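Local structure of uncharacterized protein (Legionella pneumophila subsp. pneumophila, 4HFV) at residues M2-L12 and S109-N119; E131-Y139 and F154-I165. The protein is of unknown function but is a putative effector of the Dot/Icm type IV secretion system, probably delivered by Legionella into its host cell. All coordinates share one frame; numbering follows the deposited sequence.

Interaction 1 of 2, residues M2-L12 and S109-N119; sequences MSFELVAYEKL and SLDLNKDNNPN
The ring of F4 turns an edge to the carbonyl oxygen of L110, which lies near the ring plane 3.3 Å from F4 CE1, so that C-H groups meet a negative oxygen; N117 N also lies at the edge. L112 CD2 arrives at a slant, 3.5 Å from F4 CE1, its side chain crossing that of F4 at about a right angle. Beside the ring's base runs P118, its CG 4.0 Å from F4 CB. The amide of N116 is tilted only 17° from the ring plane. With CG opposite the backbone N (chi1 -173°), it swings back to the arm although CB points away. Asparagine suits this place by offering both acceptor and donor: OD1 takes the N-H of E5 in its carbonyl plane (3.0 Å, 170°), while ND2 binds D111 O at 2.8 Å. Two waters extend the pairing, one held by S3 O and N116 OD1, the other by E5 O, L110 O and N116 ND2. The N-terminal arm thus lies along the connection between two helices. That connection leaves helix 101-109 through a Schellman motif, in which D111 has positive phi, makes an Asx turn at N113, and enters helix 120-136 at N119, whose OD1 caps D122 N. N119 ND2 adds a weak bond to M2 O. Nearer helix 9-27, V7 sets CG2 3.4 Å from S109 O, and L12 CD1 packs on S109 CB at 3.7 Å.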
loop_
_atom_site.group_PDB
_atom_site.type_symbol
_atom_site.label_atom_id
_atom_site.label_comp_id
_atom_site.label_asym_id
_atom_site.label_seq_id
_atom_site.Cartn_x
_atom_site.Cartn_y
_atom_site.Cartn_z
HETATM N N MSE A 2 5.574 12.904 -20.093
HETATM C CA MSE A 2 6.387 11.652 -20.212
HETATM C C MSE A 2 5.631 10.456 -19.619
HETATM O O MSE A 2 5.352 10.438 -18.420
HETATM C CB MSE A 2 7.731 11.818 -19.486
HETATM C CG MSE A 2 8.716 10.653 -19.689
HETATM SE SE MSE A 2 10.262 10.659 -18.465
HETATM C CE MSE A 2 9.377 10.095 -16.817
ATOM N N SER A 3 5.333 9.458 -20.456
ATOM C CA SER A 3 4.556 8.289 -20.058
ATOM C C SER A 3 5.112 7.039 -20.735
ATOM O O SER A 3 5.782 7.131 -21.761
ATOM C CB SER A 3 3.101 8.462 -20.479
ATOM O OG SER A 3 2.257 7.698 -19.643
ATOM N N PHE A 4 4.797 5.868 -20.195
ATOM C CA PHE A 4 5.323 4.630 -20.744
ATOM C C PHE A 4 4.212 3.768 -21.333
ATOM O O PHE A 4 3.234 3.441 -20.660
ATOM C CB PHE A 4 6.039 3.840 -19.658
ATOM C CG PHE A 4 6.620 2.540 -20.133
ATOM C CD1 PHE A 4 7.688 2.530 -21.046
ATOM C CD2 PHE A 4 6.133 1.338 -19.665
ATOM C CE1 PHE A 4 8.238 1.340 -21.485
ATOM C CE2 PHE A 4 6.673 0.149 -20.081
ATOM C CZ PHE A 4 7.729 0.137 -21.013
ATOM N N GLU A 5 4.381 3.373 -22.589
ATOM C CA GLU A 5 3.483 2.411 -23.173
ATOM C C GLU A 5 3.997 0.976 -22.906
ATOM O O GLU A 5 5.167 0.628 -23.228
ATOM C CB GLU A 5 3.324 2.687 -24.672
ATOM C CG GLU A 5 2.038 2.114 -25.259
ATOM C CD GLU A 5 1.989 2.235 -26.780
ATOM O OE1 GLU A 5 1.231 3.094 -27.277
ATOM O OE2 GLU A 5 2.707 1.477 -27.470
ATOM N N LEU A 6 3.152 0.126 -22.324
ATOM C CA LEU A 6 3.586 -1.249 -22.100
ATOM C C LEU A 6 3.906 -1.961 -23.424
ATOM O O LEU A 6 3.158 -1.852 -24.388
ATOM C CB LEU A 6 2.536 -2.063 -21.341
ATOM C CG LEU A 6 2.219 -1.626 -19.919
ATOM C CD1 LEU A 6 1.027 -2.422 -19.413
ATOM C CD2 LEU A 6 3.422 -1.825 -19.017
ATOM N N VAL A 7 5.010 -2.698 -23.464
ATOM C CA VAL A 7 5.290 -3.522 -24.635
ATOM C C VAL A 7 4.342 -4.724 -24.624
ATOM O O VAL A 7 4.231 -5.383 -23.605
ATOM C CB VAL A 7 6.743 -4.070 -24.630
ATOM C CG1 VAL A 7 7.002 -4.905 -25.910
ATOM C CG2 VAL A 7 7.755 -2.933 -24.527
ATOM N N ALA A 8 3.734 -5.072 -25.761
ATOM C CA ALA A 8 2.867 -6.261 -25.768
ATOM C C ALA A 8 3.588 -7.512 -25.236
ATOM O O ALA A 8 4.800 -7.709 -25.457
ATOM C CB ALA A 8 2.241 -6.501 -27.141
ATOM N N TYR A 9 2.853 -8.337 -24.478
ATOM C CA TYR A 9 3.465 -9.485 -23.799
ATOM C C TYR A 9 4.222 -10.470 -24.739
ATOM O O TYR A 9 5.365 -10.874 -24.448
ATOM C CB TYR A 9 2.403 -10.258 -23.006
ATOM C CG TYR A 9 2.947 -11.502 -22.375
ATOM C CD1 TYR A 9 3.664 -11.447 -21.211
ATOM C CD2 TYR A 9 2.765 -12.743 -22.977
ATOM C CE1 TYR A 9 4.197 -12.599 -20.644
ATOM C CE2 TYR A 9 3.296 -13.896 -22.423
ATOM C CZ TYR A 9 4.007 -13.819 -21.243
ATOM O OH TYR A 9 4.538 -14.982 -20.669
ATOM N N GLU A 10 3.606 -10.908 -25.835
ATOM C CA GLU A 10 4.300 -11.931 -26.650
ATOM C C GLU A 10 5.632 -11.417 -27.177
ATOM O O GLU A 10 6.645 -12.133 -27.165
ATOM C CB GLU A 10 3.441 -12.422 -27.783
ATOM C CG GLU A 10 2.223 -13.246 -27.324
ATOM C CD GLU A 10 2.607 -14.512 -26.539
ATOM O OE1 GLU A 10 3.620 -15.148 -26.893
ATOM O OE2 GLU A 10 1.885 -14.877 -25.572
ATOM N N LYS A 11 5.614 -10.177 -27.654
ATOM C CA LYS A 11 6.791 -9.541 -28.197
ATOM C C LYS A 11 7.872 -9.429 -27.127
ATOM O O LYS A 11 9.042 -9.804 -27.366
ATOM C CB LYS A 11 6.442 -8.166 -28.735
ATOM C CG LYS A 11 7.577 -7.516 -29.487
ATOM C CD LYS A 11 7.649 -6.062 -29.171
ATOM C CE LYS A 11 7.704 -5.226 -30.422
ATOM N NZ LYS A 11 9.103 -4.852 -30.800
ATOM N N LEU A 12 7.496 -8.983 -25.931
ATOM C CA LEU A 12 8.462 -8.810 -24.850
ATOM C C LEU A 12 9.042 -10.144 -24.410
ATOM O O LEU A 12 10.246 -10.262 -24.160
ATOM C CB LEU A 12 7.804 -8.071 -23.645
ATOM C CG LEU A 12 8.752 -7.787 -22.481
ATOM C CD1 LEU A 12 10.017 -7.041 -22.885
ATOM C CD2 LEU A 12 8.018 -7.012 -21.367
ATOM N N SER A 109 14.370 -3.998 -25.152
ATOM C CA SER A 109 13.164 -4.822 -25.121
ATOM C C SER A 109 11.967 -3.989 -24.685
ATOM O O SER A 109 10.852 -4.161 -25.170
ATOM C CB SER A 109 13.330 -6.006 -24.169
ATOM O OG SER A 109 14.217 -6.983 -24.697
ATOM N N LEU A 110 12.221 -3.083 -23.764
ATOM C CA LEU A 110 11.183 -2.229 -23.205
ATOM C C LEU A 110 10.878 -0.987 -24.102
ATOM O O LEU A 110 9.938 -0.267 -23.865
ATOM C CB LEU A 110 11.592 -1.826 -21.806
ATOM C CG LEU A 110 11.521 -2.920 -20.726
ATOM C CD1 LEU A 110 12.170 -2.506 -19.407
ATOM C CD2 LEU A 110 10.043 -3.333 -20.509
ATOM N N ASP A 111 11.715 -0.751 -25.100
ATOM C CA ASP A 111 11.588 0.396 -26.007
ATOM C C ASP A 111 11.651 1.717 -25.248
ATOM O O ASP A 111 10.988 2.700 -25.612
ATOM C CB ASP A 111 10.338 0.322 -26.896
ATOM C CG ASP A 111 10.416 1.282 -28.109
ATOM O OD1 ASP A 111 11.527 1.467 -28.673
ATOM O OD2 ASP A 111 9.386 1.880 -28.459
ATOM N N LEU A 112 12.527 1.758 -24.252
ATOM C CA LEU A 112 12.690 2.938 -23.446
ATOM C C LEU A 112 13.486 4.014 -24.163
ATOM O O LEU A 112 14.505 3.749 -24.812
ATOM C CB LEU A 112 13.364 2.588 -22.111
ATOM C CG LEU A 112 12.535 1.767 -21.128
ATOM C CD1 LEU A 112 13.464 1.249 -20.045
ATOM C CD2 LEU A 112 11.407 2.598 -20.522
ATOM N N ASN A 113 12.997 5.242 -24.036
ATOM C CA ASN A 113 13.622 6.413 -24.663
ATOM C C ASN A 113 13.154 7.679 -23.944
ATOM O O ASN A 113 12.290 7.623 -23.041
ATOM C CB ASN A 113 13.312 6.482 -26.169
ATOM C CG ASN A 113 11.813 6.598 -26.465
ATOM O OD1 ASN A 113 11.169 7.585 -26.103
ATOM N ND2 ASN A 113 11.257 5.590 -27.132
ATOM N N LYS A 114 13.720 8.812 -24.334
ATOM C CA LYS A 114 13.454 10.075 -23.654
ATOM C C LYS A 114 11.949 10.367 -23.458
ATOM O O LYS A 114 11.550 10.861 -22.403
ATOM C CB LYS A 114 14.173 11.207 -24.392
ATOM C CG LYS A 114 13.779 12.599 -23.952
ATOM C CD LYS A 114 14.786 13.658 -24.413
ATOM C CE LYS A 114 15.107 13.583 -25.912
ATOM N NZ LYS A 114 13.943 13.907 -26.795
ATOM N N ASP A 115 11.117 10.021 -24.438
ATOM C CA ASP A 115 9.674 10.305 -24.377
ATOM C C ASP A 115 8.794 9.102 -23.972
ATOM O O ASP A 115 7.603 9.246 -23.676
ATOM C CB ASP A 115 9.232 10.837 -25.732
ATOM C CG ASP A 115 10.111 11.978 -26.216
ATOM O OD1 ASP A 115 10.334 12.914 -25.409
ATOM O OD2 ASP A 115 10.589 11.919 -27.380
ATOM N N ASN A 116 9.390 7.919 -23.954
ATOM C CA ASN A 116 8.687 6.703 -23.597
ATOM C C ASN A 116 9.401 6.110 -22.389
ATOM O O ASN A 116 10.339 5.329 -22.535
ATOM C CB ASN A 116 8.712 5.708 -24.763
ATOM C CG ASN A 116 7.851 4.490 -24.495
ATOM O OD1 ASN A 116 6.747 4.604 -23.926
ATOM N ND2 ASN A 116 8.348 3.319 -24.875
ATOM N N ASN A 117 8.981 6.515 -21.195
ATOM C CA ASN A 117 9.668 6.153 -19.948
ATOM C C ASN A 117 8.690 6.329 -18.783
ATOM O O ASN A 117 7.931 7.288 -18.750
ATOM C CB ASN A 117 10.900 7.067 -19.746
ATOM C CG ASN A 117 12.175 6.290 -19.407
ATOM O OD1 ASN A 117 12.356 5.829 -18.271
ATOM N ND2 ASN A 117 13.085 6.161 -20.396
ATOM N N PRO A 118 8.712 5.409 -17.809
ATOM C CA PRO A 118 7.639 5.369 -16.834
ATOM C C PRO A 118 7.662 6.580 -15.934
ATOM O O PRO A 118 8.715 6.873 -15.403
ATOM C CB PRO A 118 7.961 4.098 -15.996
ATOM C CG PRO A 118 8.823 3.300 -16.815
ATOM C CD PRO A 118 9.585 4.239 -17.716
ATOM N N ASN A 119 6.527 7.252 -15.768
ATOM C CA ASN A 119 6.374 8.242 -14.727
ATOM C C ASN A 119 6.036 7.546 -13.396
ATOM O O ASN A 119 6.043 6.314 -13.314
ATOM C CB ASN A 119 5.352 9.323 -15.112
ATOM C CG ASN A 119 3.955 8.787 -15.313
ATOM O OD1 ASN A 119 3.525 7.821 -14.670
ATOM N ND2 ASN A 119 3.223 9.428 -16.213
HETATM O O HOH W 1 4.762 6.403 -24.376
HETATM O O HOH W 2 7.510 0.583 -24.568
#

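Interaction 2 of 2, residues E131-Y139 and F154-I165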
loop_
_atom_site.group_PDB
_atom_site.type_symbol
_atom_site.label_atom_id
_atom_site.label_comp_id
_atom_site.label_asym_id
_atom_site.label_seq_id
_atom_site.Cartn_x
_atom_site.Cartn_y
_atom_site.Cartn_z
ATOM N N GLU A 131 4.327 -6.949 -7.597
ATOM C CA GLU A 131 4.179 -7.416 -6.213
ATOM C C GLU A 131 2.958 -8.329 -6.002
ATOM O O GLU A 131 3.085 -9.381 -5.370
ATOM C CB GLU A 131 4.135 -6.254 -5.246
ATOM C CG GLU A 131 4.137 -6.691 -3.789
ATOM C CD GLU A 131 3.372 -5.762 -2.925
ATOM O OE1 GLU A 131 3.443 -4.538 -3.193
ATOM O OE2 GLU A 131 2.715 -6.247 -1.980
ATOM N N LYS A 132 1.795 -7.969 -6.539
ATOM C CA LYS A 132 0.605 -8.822 -6.400
ATOM C C LYS A 132 0.856 -10.195 -7.025
ATOM O O LYS A 132 0.539 -11.275 -6.450
ATOM C CB LYS A 132 -0.615 -8.171 -7.074
ATOM C CG LYS A 132 -1.486 -7.320 -6.174
ATOM C CD LYS A 132 -2.652 -6.710 -6.970
ATOM C CE LYS A 132 -2.527 -5.179 -7.130
ATOM N NZ LYS A 132 -2.855 -4.434 -5.873
ATOM N N PHE A 133 1.400 -10.169 -8.239
ATOM C CA PHE A 133 1.693 -11.377 -8.948
ATOM C C PHE A 133 2.577 -12.293 -8.120
ATOM O O PHE A 133 2.251 -13.477 -7.943
ATOM C CB PHE A 133 2.368 -11.036 -10.300
ATOM C CG PHE A 133 3.001 -12.190 -10.957
ATOM C CD1 PHE A 133 2.258 -13.049 -11.773
ATOM C CD2 PHE A 133 4.364 -12.414 -10.798
ATOM C CE1 PHE A 133 2.888 -14.122 -12.402
ATOM C CE2 PHE A 133 4.987 -13.481 -11.414
ATOM C CZ PHE A 133 4.260 -14.320 -12.215
ATOM N N LEU A 134 3.668 -11.761 -7.574
ATOM C CA LEU A 134 4.553 -12.604 -6.769
ATOM C C LEU A 134 3.848 -13.184 -5.517
ATOM O O LEU A 134 4.018 -14.365 -5.159
ATOM C CB LEU A 134 5.845 -11.842 -6.390
ATOM C CG LEU A 134 6.830 -11.523 -7.547
ATOM C CD1 LEU A 134 7.905 -10.629 -7.068
ATOM C CD2 LEU A 134 7.498 -12.736 -8.162
ATOM N N ARG A 135 3.088 -12.357 -4.830
ATOM C CA ARG A 135 2.314 -12.819 -3.665
ATOM C C ARG A 135 1.367 -13.953 -4.057
ATOM O O ARG A 135 1.201 -14.929 -3.314
ATOM C CB ARG A 135 1.536 -11.653 -3.041
ATOM C CG ARG A 135 2.406 -10.666 -2.223
ATOM C CD ARG A 135 1.512 -9.808 -1.248
ATOM N NE ARG A 135 0.932 -8.634 -1.895
ATOM C CZ ARG A 135 -0.324 -8.524 -2.330
ATOM N NH1 ARG A 135 -0.713 -7.398 -2.924
ATOM N NH2 ARG A 135 -1.197 -9.517 -2.166
ATOM N N SER A 136 0.814 -13.864 -5.266
ATOM C CA SER A 136 -0.126 -14.883 -5.735
ATOM C C SER A 136 0.577 -16.228 -5.942
ATOM O O SER A 136 -0.081 -17.255 -5.975
ATOM C CB SER A 136 -0.853 -14.430 -7.009
ATOM O OG SER A 136 -0.058 -14.688 -8.172
ATOM N N HIS A 137 1.915 -16.198 -6.040
ATOM C CA HIS A 137 2.718 -17.394 -6.251
ATOM C C HIS A 137 3.609 -17.680 -5.058
ATOM O O HIS A 137 4.467 -18.524 -5.153
ATOM C CB HIS A 137 3.571 -17.292 -7.526
ATOM C CG HIS A 137 2.756 -17.291 -8.776
ATOM N ND1 HIS A 137 2.045 -18.395 -9.191
ATOM C CD2 HIS A 137 2.461 -16.299 -9.654
ATOM C CE1 HIS A 137 1.366 -18.091 -10.284
ATOM N NE2 HIS A 137 1.594 -16.820 -10.580
ATOM N N VAL A 138 3.361 -17.017 -3.926
ATOM C CA VAL A 138 4.050 -17.349 -2.692
ATOM C C VAL A 138 3.065 -17.771 -1.570
ATOM O O VAL A 138 3.305 -18.724 -0.844
ATOM C CB VAL A 138 4.913 -16.158 -2.224
ATOM C CG1 VAL A 138 5.588 -16.467 -0.886
ATOM C CG2 VAL A 138 5.981 -15.810 -3.303
ATOM N N TYR A 139 1.965 -17.048 -1.429
ATOM C CA TYR A 139 1.017 -17.272 -0.326
ATOM C C TYR A 139 -0.329 -17.823 -0.788
ATOM O O TYR A 139 -0.837 -17.468 -1.837
ATOM C CB TYR A 139 0.762 -15.966 0.391
ATOM C CG TYR A 139 2.029 -15.253 0.809
ATOM C CD1 TYR A 139 2.864 -15.797 1.768
ATOM C CD2 TYR A 139 2.382 -14.028 0.244
ATOM C CE1 TYR A 139 3.992 -15.137 2.176
ATOM C CE2 TYR A 139 3.513 -13.374 0.629
ATOM C CZ TYR A 139 4.309 -13.926 1.604
ATOM O OH TYR A 139 5.453 -13.289 1.970
ATOM N N PHE A 154 8.980 -19.768 -7.030
ATOM C CA PHE A 154 10.057 -18.791 -6.937
ATOM C C PHE A 154 11.127 -19.116 -5.901
ATOM O O PHE A 154 11.945 -18.255 -5.580
ATOM C CB PHE A 154 9.511 -17.369 -6.744
ATOM C CG PHE A 154 8.848 -16.819 -7.959
ATOM C CD1 PHE A 154 7.472 -16.853 -8.091
ATOM C CD2 PHE A 154 9.620 -16.339 -9.027
ATOM C CE1 PHE A 154 6.845 -16.390 -9.229
ATOM C CE2 PHE A 154 9.005 -15.865 -10.178
ATOM C CZ PHE A 154 7.617 -15.886 -10.289
ATOM N N ALA A 155 11.133 -20.349 -5.396
ATOM C CA ALA A 155 12.225 -20.825 -4.552
ATOM C C ALA A 155 13.425 -21.170 -5.458
ATOM O O ALA A 155 13.680 -22.303 -5.796
ATOM C CB ALA A 155 11.781 -22.041 -3.711
ATOM N N ILE A 156 14.147 -20.134 -5.831
ATOM C CA ILE A 156 15.184 -20.188 -6.827
ATOM C C ILE A 156 16.452 -19.822 -6.076
ATOM O O ILE A 156 16.450 -18.892 -5.217
ATOM C CB ILE A 156 14.877 -19.149 -7.918
ATOM C CG1 ILE A 156 13.658 -19.573 -8.746
ATOM C CG2 ILE A 156 16.134 -18.868 -8.820
ATOM C CD1 ILE A 156 13.019 -18.363 -9.597
ATOM N N LYS A 157 17.527 -20.547 -6.375
ATOM C CA LYS A 157 18.762 -20.349 -5.658
ATOM C C LYS A 157 19.241 -18.919 -5.835
ATOM O O LYS A 157 19.229 -18.369 -6.966
ATOM C CB LYS A 157 19.827 -21.324 -6.134
ATOM C CG LYS A 157 21.005 -21.477 -5.171
ATOM C CD LYS A 157 22.052 -22.467 -5.703
ATOM C CE LYS A 157 22.709 -21.950 -6.981
ATOM N NZ LYS A 157 23.625 -22.949 -7.616
ATOM N N HIS A 158 19.680 -18.356 -4.714
ATOM C CA HIS A 158 20.292 -17.036 -4.629
ATOM C C HIS A 158 19.288 -15.974 -4.926
ATOM O O HIS A 158 19.639 -14.851 -5.313
ATOM C CB HIS A 158 21.517 -16.945 -5.564
ATOM C CG HIS A 158 22.619 -17.848 -5.141
ATOM N ND1 HIS A 158 22.910 -18.079 -3.811
ATOM C CD2 HIS A 158 23.452 -18.639 -5.853
ATOM C CE1 HIS A 158 23.892 -18.955 -3.725
ATOM N NE2 HIS A 158 24.244 -19.305 -4.949
ATOM N N TYR A 159 18.027 -16.345 -4.734
ATOM C CA TYR A 159 16.922 -15.418 -4.892
ATOM C C TYR A 159 15.960 -15.507 -3.682
ATOM O O TYR A 159 15.626 -16.599 -3.229
ATOM C CB TYR A 159 16.171 -15.715 -6.186
ATOM C CG TYR A 159 14.998 -14.808 -6.403
ATOM C CD1 TYR A 159 15.166 -13.454 -6.628
ATOM C CD2 TYR A 159 13.697 -15.310 -6.373
ATOM C CE1 TYR A 159 14.051 -12.611 -6.801
ATOM C CE2 TYR A 159 12.611 -14.502 -6.568
ATOM C CZ TYR A 159 12.785 -13.144 -6.785
ATOM O OH TYR A 159 11.642 -12.369 -6.951
ATOM N N SER A 160 15.535 -14.358 -3.167
ATOM C CA SER A 160 14.498 -14.298 -2.126
ATOM C C SER A 160 13.261 -13.556 -2.644
ATOM O O SER A 160 13.258 -12.338 -2.750
ATOM C CB SER A 160 15.000 -13.596 -0.876
ATOM O OG SER A 160 13.932 -13.494 0.082
ATOM N N VAL A 161 12.232 -14.313 -3.007
ATOM C CA VAL A 161 11.012 -13.735 -3.532
ATOM C C VAL A 161 10.364 -12.831 -2.470
ATOM O O VAL A 161 9.791 -11.783 -2.801
ATOM C CB VAL A 161 10.067 -14.826 -4.036
ATOM C CG1 VAL A 161 9.541 -15.740 -2.869
ATOM C CG2 VAL A 161 8.877 -14.248 -4.802
ATOM N N VAL A 162 10.505 -13.177 -1.187
ATOM C CA VAL A 162 9.911 -12.317 -0.149
ATOM C C VAL A 162 10.636 -10.985 -0.045
ATOM O O VAL A 162 9.997 -9.945 0.104
ATOM C CB VAL A 162 9.873 -13.004 1.244
ATOM C CG1 VAL A 162 9.338 -12.061 2.297
ATOM C CG2 VAL A 162 9.022 -14.233 1.173
ATOM N N ASP A 163 11.964 -11.005 -0.140
ATOM C CA ASP A 163 12.743 -9.767 -0.178
ATOM C C ASP A 163 12.240 -8.881 -1.319
ATOM O O ASP A 163 12.087 -7.686 -1.171
ATOM C CB ASP A 163 14.224 -10.053 -0.392
ATOM C CG ASP A 163 14.938 -10.461 0.895
ATOM O OD1 ASP A 163 14.367 -10.302 1.996
ATOM O OD2 ASP A 163 16.077 -10.932 0.794
ATOM N N ASP A 164 11.986 -9.488 -2.465
ATOM C CA ASP A 164 11.463 -8.753 -3.610
ATOM C C ASP A 164 10.046 -8.186 -3.382
ATOM O O ASP A 164 9.752 -7.040 -3.742
ATOM C CB ASP A 164 11.506 -9.658 -4.867
ATOM C CG ASP A 164 12.632 -9.296 -5.811
ATOM O OD1 ASP A 164 13.554 -8.515 -5.450
ATOM O OD2 ASP A 164 12.601 -9.862 -6.925
ATOM N N ILE A 165 9.165 -8.966 -2.768
ATOM C CA ILE A 165 7.836 -8.451 -2.403
ATOM C C ILE A 165 7.910 -7.229 -1.478
ATOM O O ILE A 165 7.261 -6.213 -1.748
ATOM C CB ILE A 165 6.991 -9.552 -1.809
ATOM C CG1 ILE A 165 6.590 -10.511 -2.930
ATOM C CG2 ILE A 165 5.702 -8.977 -1.111
ATOM C CD1 ILE A 165 6.222 -11.910 -2.454
HETATM O O HOH W 3 7.134 -19.189 -4.776
#
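An antiparallel helix pair is built here: the last turns of helix 120-136 pass the first turn of helix 161-188 at 148°, with the axes of these short segments 9.9 Å apart. I165 packs among E131, L134, R135 and V138. Its CG1 meets L134 CB at 3.8 Å. CG2 rests on the aliphatic CG atoms of E131 and R135, and CD1 turns to V138 CG2. A beta-branched residue fits because its two branches diverge at CB, CG2 going to E131 and R135, CG1 and CD1 to L134 and V138. The polar ends of E131 and R135 pair along their own helix, R135 NE to E131 OE2 at 3.0 Å, while their methylenes face I165; R135 NH2 has a second partner in S142 O. L134, its CG placed beside the backbone N (chi1 -69°), lays CD2 squarely over the face of F154, 3.8 Å from the ring centroid and 12° off the normal, a CH-pi contact. At the rim of that ring stands H137 CB, while F133 CE2 comes in obliquely, 3.7 Å from F154 CZ. V138 and V161 meet tip to tip, V138 CG2 to V161 CG1 at 3.6 Å. S160 caps the incoming helix through OG and D163 N, and Y159 OH binds D164 OD2 at 2.7 Å, giving a hydroxyl beside L134 CD1 a polar partner; D164 OD1 is bonded to Y83. No direct hydrogen bond joins the two segments, though a water bridges H137 O and F154 N. The pairing therefore depends mainly on burying branched aliphatic and aromatic groups, and its specificity probably rests largely on shape.

In the fold
Helix 120-136 connects the two contacts: N119 of interaction 1 caps its start, and the 131-139 segment of interaction 2 contains its end. Their centres are 24 Å apart, on opposite sides of the chain's centre, and their nearest atoms come within about 8 Å without touching. Interaction 2 lies closer to the succinate-binding residues. The E131 side chain is about 4 Å from that of S169, about 7 Å from that of R176, and about 6 Å from a bound succinic acid, probably derived from the crystallisation liquor. The N119 side chain is about 11 Å from that of R176. Interaction 2 also borders the interface with the second subunit, whose I180 packs on Y139, V162 and I165.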